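Local coordinates for BLUF domain-containing protein (Acinetobacter baumannii, PDB 6W72) that probably acts as a blue-light photoreceptor, sensing light through a flavin bound in its BLUF domain, at residues C39-Y44 / S93-Q98. Numbering follows the deposited sequence.
Sequences CGVLYY and SMKYVQ
Leu42 and Lys95 join the two strands through a backbone hydrogen bond, Leu42 N to Lys95 O at 2.7 Å. The strands run parallel, their axes 25° apart. Lys95 N donates to Gly40 O at 2.9 Å, and Val97 N to Leu42 O at 3.0 Å. Tyr44 N donates to Val97 O, which also takes a CA-H...O contact from Tyr43. Strand 95-98 is an outermost strand of the five-stranded BLUF sheet. With 39-45 it forms the one parallel pair in an otherwise antiparallel sheet, consistent with the ferredoxin-like BLUF fold.

Met94 and Leu42 share the face that carries the flavin mononucleotide, and both touch it. Bends at chi2 (48°) and chi3 (60°) fold the Met94 chain back over strand 39-44. Its SD lies 3.4 Å from Leu42 N, and CE lies beside the peptide link from Gly40 to Val41. The Met94 side chain also borders Asn33 and Gln51, both flavin-binding residues. Further along this face, Tyr96 and Tyr44 lie side by side and point the same way. Tyr44 CB meets the edge of the Tyr96 ring, 4.0 Å from CE1. Gln98 NE2 donates to Tyr96 OH at 3.0 Å.

On the opposite face, Val41 CG2 packs against Val97 CG2 at 3.7 Å, crossing at a slant. The Tyr43 ring leans obliquely toward 95-98, CD1 3.4 Å from Val97 O and CE1 near the Gln98 backbone. Helix 122-134 covers this face, with Leu132 touching Val41, Tyr43 and Val97. The extended Lys95 chain carries NZ to the carbonyls of Leu132 and Ala135, tying the edge strand to that helix's C-terminal end.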
loop_
_atom_site.group_PDB
_atom_site.type_symbol
_atom_site.label_atom_id
_atom_site.label_comp_id
_atom_site.label_asym_id
_atom_site.label_seq_id
_atom_site.Cartn_x
_atom_site.Cartn_y
_atom_site.Cartn_z
ATOM N N CYS A 39 6.729 -7.415 -4.726
ATOM C CA CYS A 39 5.273 -7.521 -4.886
ATOM C C CYS A 39 4.631 -6.725 -3.745
ATOM O O CYS A 39 5.350 -6.244 -2.846
ATOM C CB CYS A 39 4.878 -8.986 -4.936
ATOM S SG CYS A 39 5.180 -9.803 -3.354
ATOM N N GLY A 40 3.312 -6.641 -3.752
ATOM C CA GLY A 40 2.585 -5.923 -2.703
ATOM C C GLY A 40 1.262 -5.379 -3.145
ATOM O O GLY A 40 0.709 -5.839 -4.156
ATOM N N VAL A 41 0.773 -4.402 -2.379
ATOM C CA VAL A 41 -0.559 -3.803 -2.601
ATOM C C VAL A 41 -0.470 -2.307 -2.311
ATOM O O VAL A 41 0.202 -1.889 -1.344
ATOM C CB VAL A 41 -1.640 -4.521 -1.767
ATOM C CG1 VAL A 41 -1.356 -4.482 -0.274
ATOM C CG2 VAL A 41 -3.027 -3.974 -2.062
ATOM N N LEU A 42 -1.140 -1.541 -3.161
ATOM C CA LEU A 42 -1.371 -0.098 -3.024
ATOM C C LEU A 42 -2.873 0.121 -2.866
ATOM O O LEU A 42 -3.668 -0.204 -3.795
ATOM C CB LEU A 42 -0.820 0.622 -4.246
ATOM C CG LEU A 42 -0.995 2.145 -4.194
ATOM C CD1 LEU A 42 -0.188 2.731 -3.050
ATOM C CD2 LEU A 42 -0.607 2.820 -5.481
ATOM N N TYR A 43 -3.250 0.612 -1.707
ATOM C CA TYR A 43 -4.632 0.986 -1.338
ATOM C C TYR A 43 -4.729 2.503 -1.392
ATOM O O TYR A 43 -3.864 3.204 -0.857
ATOM C CB TYR A 43 -4.963 0.479 0.065
ATOM C CG TYR A 43 -6.301 0.942 0.602
ATOM C CD1 TYR A 43 -7.484 0.375 0.181
ATOM C CD2 TYR A 43 -6.394 1.990 1.507
ATOM C CE1 TYR A 43 -8.723 0.806 0.651
ATOM C CE2 TYR A 43 -7.616 2.422 2.009
ATOM C CZ TYR A 43 -8.792 1.829 1.589
ATOM O OH TYR A 43 -9.973 2.267 2.127
ATOM N N TYR A 44 -5.733 3.008 -2.072
ATOM C CA TYR A 44 -5.990 4.458 -2.194
ATOM C C TYR A 44 -7.456 4.716 -1.823
ATOM O O TYR A 44 -8.344 4.082 -2.420
ATOM C CB TYR A 44 -5.699 5.021 -3.593
ATOM C CG TYR A 44 -6.034 6.488 -3.641
ATOM C CD1 TYR A 44 -5.179 7.419 -3.083
ATOM C CD2 TYR A 44 -7.290 6.919 -4.018
ATOM C CE1 TYR A 44 -5.523 8.745 -2.982
ATOM C CE2 TYR A 44 -7.628 8.258 -3.990
ATOM C CZ TYR A 44 -6.736 9.189 -3.479
ATOM O OH TYR A 44 -7.068 10.519 -3.370
ATOM N N SER A 93 2.799 -7.691 -8.869
ATOM C CA SER A 93 3.950 -6.774 -8.738
ATOM C C SER A 93 3.491 -5.552 -7.911
ATOM O O SER A 93 4.234 -5.149 -7.028
ATOM C CB SER A 93 4.513 -6.387 -10.074
ATOM O OG SER A 93 4.974 -7.551 -10.755
ATOM N N MET A 94 2.276 -5.056 -8.167
ATOM C CA MET A 94 1.614 -4.056 -7.279
ATOM C C MET A 94 0.108 -4.103 -7.486
ATOM O O MET A 94 -0.392 -3.572 -8.496
ATOM C CB MET A 94 2.149 -2.647 -7.558
ATOM C CG MET A 94 1.627 -1.596 -6.586
ATOM S SD MET A 94 1.770 -2.142 -4.846
ATOM C CE MET A 94 3.514 -2.409 -4.585
ATOM N N LYS A 95 -0.573 -4.758 -6.557
ATOM C CA LYS A 95 -2.034 -4.836 -6.519
ATOM C C LYS A 95 -2.594 -3.440 -6.221
ATOM O O LYS A 95 -2.009 -2.723 -5.401
ATOM C CB LYS A 95 -2.512 -5.835 -5.468
ATOM C CG LYS A 95 -3.979 -6.212 -5.563
ATOM C CD LYS A 95 -4.436 -7.129 -4.443
ATOM C CE LYS A 95 -5.828 -7.653 -4.684
ATOM N NZ LYS A 95 -6.326 -8.493 -3.585
ATOM N N TYR A 96 -3.682 -3.102 -6.893
ATOM C CA TYR A 96 -4.437 -1.854 -6.662
ATOM C C TYR A 96 -5.788 -2.201 -6.005
ATOM O O TYR A 96 -6.633 -2.927 -6.585
ATOM C CB TYR A 96 -4.637 -1.073 -7.962
ATOM C CG TYR A 96 -5.355 0.219 -7.694
ATOM C CD1 TYR A 96 -4.858 1.060 -6.729
ATOM C CD2 TYR A 96 -6.485 0.605 -8.385
ATOM C CE1 TYR A 96 -5.479 2.254 -6.429
ATOM C CE2 TYR A 96 -7.132 1.802 -8.092
ATOM C CZ TYR A 96 -6.635 2.614 -7.086
ATOM O OH TYR A 96 -7.196 3.807 -6.707
ATOM N N VAL A 97 -6.050 -1.612 -4.840
ATOM C CA VAL A 97 -7.337 -1.792 -4.113
ATOM C C VAL A 97 -7.856 -0.415 -3.711
ATOM O O VAL A 97 -7.081 0.435 -3.239
ATOM C CB VAL A 97 -7.139 -2.695 -2.889
ATOM C CG1 VAL A 97 -8.425 -2.899 -2.099
ATOM C CG2 VAL A 97 -6.522 -4.028 -3.307
ATOM N N GLN A 98 -9.152 -0.240 -3.898
ATOM C CA GLN A 98 -9.895 0.978 -3.528
ATOM C C GLN A 98 -10.830 0.629 -2.380
ATOM O O GLN A 98 -10.992 -0.564 -2.038
ATOM C CB GLN A 98 -10.680 1.469 -4.738
ATOM C CG GLN A 98 -9.772 1.996 -5.843
ATOM C CD GLN A 98 -10.652 2.712 -6.838
ATOM O OE1 GLN A 98 -11.823 2.351 -7.017
ATOM N NE2 GLN A 98 -10.145 3.829 -7.320
#